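Local coordinates for protein epoxide hydrolase (PDB 3G02) that probably hydrolyses epoxides to vicinal diols, using an alpha/beta-hydrolase core covered by a helical cap, and is here an enantioselective variant obtained by directed evolution, at residues 284-289 / 374-379; 117-122 / 276-281. The protein carries 9 engineered substitutions. All blocks are in the same frame, centred on the assembly; numbering follows the deposited sequence.

Contact 1 (284-289 / 374-379); sequences QWVDKP and GHFAAL
Trp285 sends the edge of its six-membered ring toward the face of His375 in a T-shaped pair, with the ring centres 5.1 Å apart and the planes at 74°. The meeting point is Trp285 CE3, which comes within 3.5 Å of His375 CD2. His375 CD2 in turn sits over the centre of the Phe376 ring, so one face of that phenylalanine is covered by its own chain neighbour; Phe376 also stacks with Tyr282, and the His375 ring meets Phe216 at about a right angle. The Phe376 side chain crosses that of Trp285 obliquely: its CE2 lies 3.8 Å from Trp285 CB, while its CD2 meets Val286 CG1 at 3.7 Å. CG of Phe376 stands anti to its carbonyl carbon (chi1 -65°), a rotation that turns the ring back to the 284-289 loop although the first bond of the side chain does not aim there.

The backbones are joined by one bond, from His375 N to Trp285 O, 2.9 Å long and nearly straight at the hydrogen (171°). Gly374, having no side chain, lets the chains come to 4.4 Å between its CA and Val286 CA. Glu380 bridges the segments, OE1 accepting from Asp287 N and Gly374 N and OE2 from Phe376 N, while Asp287 OD1 forms a salt bridge with Lys348 and OD2 accepts from Gly373 N.

His375 is predicted to be an active-site residue. Its ND1 is hydrogen-bonded to Asp349, and its side chain comes within about 3 Å of that of the predicted nucleophile Asp193, consistent with the Asp-His-Asp triad of alpha/beta-hydrolase epoxide hydrolases. The rings of Trp285 and Phe376 and the Asp349 bond would together limit the rotation of this imidazole.

Contact 2 (117-122 / 276-281); sequences GWPGSF and AWIGEK
Trp118 reaches from the loop after strand 110-115 of the alpha/beta-hydrolase core to helix 271-284, and with Pro119 forms the bump that this helix receives. The two residues are joined by a cis peptide, in the sequence His-Gly-Trp-Pro, an instance of the HGXP motif of these epoxide hydrolases. The cis bond folds the proline back on the indole: Pro119 CB lies 3.5 Å above the plane of the Trp118 ring, over its centre, making one compact knob.

The far end of the indole fits among Trp277, Ile278 and Lys281. Its CH2 approaches Trp277 CD1 at 3.9 Å, and the two tryptophans meet rim to rim with planes at 75°, neither lying over the other. The same pyrrole rim of Trp277 also gives its NE1 to His256 NE2 as a hydrogen bond. Ile278 fills the angle between tryptophan and proline with its two branches: CG1 is 3.8 Å from Trp118 CZ2, while CG2 packs 3.7 Å from Pro119 CB. A beta-branched residue suits this place, since one side chain serves both neighbours. Lys281 adds only aliphatic bulk, its CG lying 4.2 Å from Trp118 CZ3.

The indole of Trp118 borders the predicted nucleophile Asp193 and predicted proton donor Tyr315, and its backbone N donates to Asp193 OD2, consistent with the oxyanion hole. Past the hydrophobic part of its chain, Lys281 shares Glu280 OE2 with Arg259 of the second subunit: both form salt bridges to that oxygen, which Lys281 NZ meets at 2.7 Å from above the carboxylate plane.

In the fold
Both contacts are buried and both use helix 271-284 or the loop that directly follows it, so each joins this helical region to a loop of the catalytic core. Their centres lie 11 Å apart and they touch: Pro119 CD packs against Trp285 CZ3 at 3.7 Å and against Phe376 CZ at 3.8 Å, so Pro119 bridges the two sets of apolar side chains. Contact 1 combines ring packing with a backbone hydrogen bond and holds the histidine predicted to be catalytic. Contact 2 has no hydrogen bond between its segments and relies on apolar fit. Both reach Arg259 of the second subunit, contact 2 through Glu280 and contact 1 through Gln284.

Contact 1 (284-289 / 374-379)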
loop_
_atom_site.group_PDB
_atom_site.type_symbol
_atom_site.label_atom_id
_atom_site.label_comp_id
_atom_site.label_asym_id
_atom_site.label_seq_id
_atom_site.Cartn_x
_atom_site.Cartn_y
_atom_site.Cartn_z
ATOM N N GLN A 284 -2.783 -12.649 -9.423
ATOM C CA GLN A 284 -2.773 -11.784 -10.607
ATOM C C GLN A 284 -1.586 -11.987 -11.534
ATOM O O GLN A 284 -1.669 -11.678 -12.724
ATOM C CB GLN A 284 -2.833 -10.310 -10.197
ATOM C CG GLN A 284 -4.124 -9.907 -9.496
ATOM C CD GLN A 284 -4.278 -8.403 -9.363
ATOM O OE1 GLN A 284 -3.372 -7.634 -9.700
ATOM N NE2 GLN A 284 -5.434 -7.974 -8.879
ATOM N N TRP A 285 -0.478 -12.483 -10.990
ATOM C CA TRP A 285 0.787 -12.474 -11.715
ATOM C C TRP A 285 1.076 -13.737 -12.516
ATOM O O TRP A 285 2.032 -13.771 -13.289
ATOM C CB TRP A 285 1.926 -12.218 -10.740
ATOM C CG TRP A 285 1.987 -10.821 -10.211
ATOM C CD1 TRP A 285 1.105 -9.796 -10.444
ATOM C CD2 TRP A 285 2.991 -10.297 -9.337
ATOM N NE1 TRP A 285 1.521 -8.657 -9.781
ATOM C CE2 TRP A 285 2.673 -8.942 -9.092
ATOM C CE3 TRP A 285 4.140 -10.843 -8.743
ATOM C CZ2 TRP A 285 3.463 -8.126 -8.272
ATOM C CZ3 TRP A 285 4.925 -10.032 -7.934
ATOM C CH2 TRP A 285 4.578 -8.688 -7.703
ATOM N N VAL A 286 0.257 -14.766 -12.319
ATOM C CA VAL A 286 0.444 -16.043 -13.003
ATOM C C VAL A 286 -0.380 -16.126 -14.284
ATOM O O VAL A 286 -1.309 -15.340 -14.495
ATOM C CB VAL A 286 0.096 -17.246 -12.082
ATOM C CG1 VAL A 286 1.024 -17.293 -10.877
ATOM C CG2 VAL A 286 -1.371 -17.204 -11.642
ATOM N N ASP A 287 -0.023 -17.082 -15.138
ATOM C CA ASP A 287 -0.840 -17.425 -16.293
ATOM C C ASP A 287 -1.964 -18.350 -15.819
ATOM O O ASP A 287 -3.093 -17.898 -15.619
ATOM C CB ASP A 287 0.023 -18.077 -17.376
ATOM C CG ASP A 287 -0.755 -18.412 -18.637
ATOM O OD1 ASP A 287 -1.975 -18.127 -18.709
ATOM O OD2 ASP A 287 -0.128 -18.963 -19.564
ATOM N N LYS A 288 -1.650 -19.628 -15.617
ATOM C CA LYS A 288 -2.616 -20.578 -15.065
ATOM C C LYS A 288 -2.627 -20.456 -13.540
ATOM O O LYS A 288 -1.561 -20.329 -12.925
ATOM C CB LYS A 288 -2.277 -22.014 -15.491
ATOM C CG LYS A 288 -2.201 -22.228 -17.004
ATOM C CD LYS A 288 -3.579 -22.318 -17.654
ATOM C CE LYS A 288 -3.476 -22.400 -19.179
ATOM N NZ LYS A 288 -2.738 -23.614 -19.645
ATOM N N PRO A 289 -3.826 -20.485 -12.925
ATOM C CA PRO A 289 -3.902 -20.337 -11.472
ATOM C C PRO A 289 -3.094 -21.397 -10.727
ATOM O O PRO A 289 -3.052 -22.562 -11.133
ATOM C CB PRO A 289 -5.399 -20.498 -11.176
ATOM C CG PRO A 289 -6.076 -20.136 -12.451
ATOM C CD PRO A 289 -5.164 -20.640 -13.528
ATOM N N GLY A 374 3.409 -17.055 -16.776
ATOM C CA GLY A 374 3.392 -15.726 -16.189
ATOM C C GLY A 374 4.685 -15.378 -15.478
ATOM O O GLY A 374 5.772 -15.806 -15.874
ATOM N N HIS A 375 4.553 -14.608 -14.405
ATOM C CA HIS A 375 5.704 -14.052 -13.705
ATOM C C HIS A 375 6.545 -15.068 -12.934
ATOM O O HIS A 375 7.774 -14.954 -12.893
ATOM C CB HIS A 375 5.238 -12.955 -12.753
ATOM C CG HIS A 375 6.334 -12.402 -11.903
ATOM N ND1 HIS A 375 7.308 -11.567 -12.402
ATOM C CD2 HIS A 375 6.620 -12.580 -10.592
ATOM C CE1 HIS A 375 8.144 -11.244 -11.431
ATOM N NE2 HIS A 375 7.750 -11.846 -10.323
ATOM N N PHE A 376 5.886 -16.033 -12.301
ATOM C CA PHE A 376 6.579 -17.007 -11.469
ATOM C C PHE A 376 7.092 -18.167 -12.329
ATOM O O PHE A 376 6.674 -19.317 -12.164
ATOM C CB PHE A 376 5.659 -17.496 -10.344
ATOM C CG PHE A 376 5.270 -16.419 -9.358
ATOM C CD1 PHE A 376 6.130 -16.069 -8.324
ATOM C CD2 PHE A 376 4.051 -15.760 -9.460
ATOM C CE1 PHE A 376 5.787 -15.071 -7.411
ATOM C CE2 PHE A 376 3.691 -14.773 -8.547
ATOM C CZ PHE A 376 4.563 -14.429 -7.520
ATOM N N ALA A 377 8.012 -17.852 -13.239
ATOM C CA ALA A 377 8.459 -18.798 -14.261
ATOM C C ALA A 377 8.954 -20.134 -13.711
ATOM O O ALA A 377 8.611 -21.185 -14.244
ATOM C CB ALA A 377 9.513 -18.166 -15.148
ATOM N N ALA A 378 9.753 -20.091 -12.648
ATOM C CA ALA A 378 10.271 -21.321 -12.042
ATOM C C ALA A 378 9.160 -22.215 -11.486
ATOM O O ALA A 378 9.278 -23.440 -11.522
ATOM C CB ALA A 378 11.301 -21.000 -10.965
ATOM N N LEU A 379 8.090 -21.600 -10.985
ATOM C CA LEU A 379 6.927 -22.340 -10.488
ATOM C C LEU A 379 5.975 -22.767 -11.595
ATOM O O LEU A 379 5.417 -23.863 -11.555
ATOM C CB LEU A 379 6.138 -21.496 -9.480
ATOM C CG LEU A 379 6.667 -21.272 -8.069
ATOM C CD1 LEU A 379 5.650 -20.465 -7.285
ATOM C CD2 LEU A 379 6.943 -22.595 -7.369
#

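Contact 2 (117-122 / 276-281)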
loop_
_atom_site.group_PDB
_atom_site.type_symbol
_atom_site.label_atom_id
_atom_site.label_comp_id
_atom_site.label_asym_id
_atom_site.label_seq_id
_atom_site.Cartn_x
_atom_site.Cartn_y
_atom_site.Cartn_z
ATOM N N GLY A 117 13.025 -13.450 -6.186
ATOM C CA GLY A 117 12.663 -12.081 -5.835
ATOM C C GLY A 117 11.524 -12.084 -4.831
ATOM O O GLY A 117 11.398 -13.007 -4.011
ATOM N N TRP A 118 10.692 -11.046 -4.895
ATOM C CA TRP A 118 9.567 -10.885 -3.977
ATOM C C TRP A 118 8.273 -11.066 -4.766
ATOM O O TRP A 118 8.154 -10.514 -5.856
ATOM C CB TRP A 118 9.602 -9.481 -3.350
ATOM C CG TRP A 118 8.553 -9.292 -2.285
ATOM C CD1 TRP A 118 8.733 -9.386 -0.932
ATOM C CD2 TRP A 118 7.161 -8.998 -2.485
ATOM N NE1 TRP A 118 7.539 -9.177 -0.277
ATOM C CE2 TRP A 118 6.560 -8.934 -1.208
ATOM C CE3 TRP A 118 6.363 -8.782 -3.621
ATOM C CZ2 TRP A 118 5.196 -8.676 -1.036
ATOM C CZ3 TRP A 118 5.010 -8.517 -3.451
ATOM C CH2 TRP A 118 4.440 -8.466 -2.166
ATOM N N PRO A 119 7.272 -11.783 -4.208
ATOM C CA PRO A 119 7.182 -12.420 -2.897
ATOM C C PRO A 119 7.601 -13.882 -2.935
ATOM O O PRO A 119 6.972 -14.732 -2.294
ATOM C CB PRO A 119 5.694 -12.315 -2.585
ATOM C CG PRO A 119 5.038 -12.513 -3.932
ATOM C CD PRO A 119 6.011 -11.946 -4.964
ATOM N N GLY A 120 8.665 -14.163 -3.675
ATOM C CA GLY A 120 9.175 -15.517 -3.792
ATOM C C GLY A 120 10.212 -15.897 -2.756
ATOM O O GLY A 120 10.365 -15.244 -1.716
ATOM N N SER A 121 10.930 -16.976 -3.050
ATOM C CA SER A 121 11.927 -17.525 -2.139
ATOM C C SER A 121 12.662 -18.656 -2.840
ATOM O O SER A 121 12.344 -19.014 -3.975
ATOM C CB SER A 121 11.263 -18.070 -0.873
ATOM O OG SER A 121 10.532 -19.246 -1.175
ATOM N N PHE A 122 13.610 -19.253 -2.129
ATOM C CA PHE A 122 14.365 -20.393 -2.642
ATOM C C PHE A 122 13.472 -21.551 -3.110
ATOM O O PHE A 122 13.836 -22.293 -4.035
ATOM C CB PHE A 122 15.376 -20.883 -1.590
ATOM C CG PHE A 122 14.755 -21.621 -0.432
ATOM C CD1 PHE A 122 14.131 -20.927 0.602
ATOM C CD2 PHE A 122 14.800 -23.014 -0.371
ATOM C CE1 PHE A 122 13.556 -21.608 1.666
ATOM C CE2 PHE A 122 14.228 -23.704 0.689
ATOM C CZ PHE A 122 13.606 -23.003 1.715
ATOM N N ALA A 276 -3.691 -11.504 2.177
ATOM C CA ALA A 276 -4.371 -10.623 1.228
ATOM C C ALA A 276 -3.375 -9.891 0.324
ATOM O O ALA A 276 -3.532 -9.867 -0.901
ATOM C CB ALA A 276 -5.269 -9.633 1.957
ATOM N N TRP A 277 -2.348 -9.305 0.938
ATOM C CA TRP A 277 -1.371 -8.502 0.205
ATOM C C TRP A 277 -0.552 -9.347 -0.766
ATOM O O TRP A 277 -0.376 -8.975 -1.933
ATOM C CB TRP A 277 -0.454 -7.817 1.206
ATOM C CG TRP A 277 0.514 -6.796 0.655
ATOM C CD1 TRP A 277 1.802 -7.019 0.249
ATOM C CD2 TRP A 277 0.286 -5.385 0.514
ATOM N NE1 TRP A 277 2.388 -5.833 -0.139
ATOM C CE2 TRP A 277 1.482 -4.818 0.013
ATOM C CE3 TRP A 277 -0.808 -4.547 0.763
ATOM C CZ2 TRP A 277 1.612 -3.448 -0.245
ATOM C CZ3 TRP A 277 -0.682 -3.184 0.499
ATOM C CH2 TRP A 277 0.518 -2.652 -0.006
ATOM N N ILE A 278 -0.037 -10.473 -0.277
ATOM C CA ILE A 278 0.805 -11.348 -1.091
ATOM C C ILE A 278 -0.041 -12.236 -2.006
ATOM O O ILE A 278 0.301 -12.440 -3.178
ATOM C CB ILE A 278 1.771 -12.176 -0.210
ATOM C CG1 ILE A 278 2.803 -11.235 0.421
ATOM C CG2 ILE A 278 2.442 -13.284 -1.018
ATOM C CD1 ILE A 278 3.863 -11.913 1.264
ATOM N N GLY A 279 -1.147 -12.752 -1.474
ATOM C CA GLY A 279 -2.049 -13.597 -2.251
ATOM C C GLY A 279 -2.557 -12.912 -3.502
ATOM O O GLY A 279 -2.699 -13.547 -4.543
ATOM N N GLU A 280 -2.820 -11.607 -3.415
ATOM C CA GLU A 280 -3.250 -10.856 -4.597
ATOM C C GLU A 280 -2.274 -11.062 -5.747
ATOM O O GLU A 280 -2.683 -11.225 -6.896
ATOM C CB GLU A 280 -3.373 -9.367 -4.305
ATOM C CG GLU A 280 -3.989 -8.594 -5.467
ATOM C CD GLU A 280 -3.653 -7.126 -5.418
ATOM O OE1 GLU A 280 -4.074 -6.452 -4.457
ATOM O OE2 GLU A 280 -2.972 -6.641 -6.352
ATOM N N LYS A 281 -0.985 -11.063 -5.425
ATOM C CA LYS A 281 0.047 -11.191 -6.450
ATOM C C LYS A 281 0.172 -12.615 -6.980
ATOM O O LYS A 281 0.357 -12.818 -8.176
ATOM C CB LYS A 281 1.389 -10.640 -5.949
ATOM C CG LYS A 281 1.317 -9.195 -5.409
ATOM C CD LYS A 281 0.463 -8.264 -6.289
ATOM C CE LYS A 281 0.546 -6.817 -5.814
ATOM N NZ LYS A 281 -0.355 -5.909 -6.596
#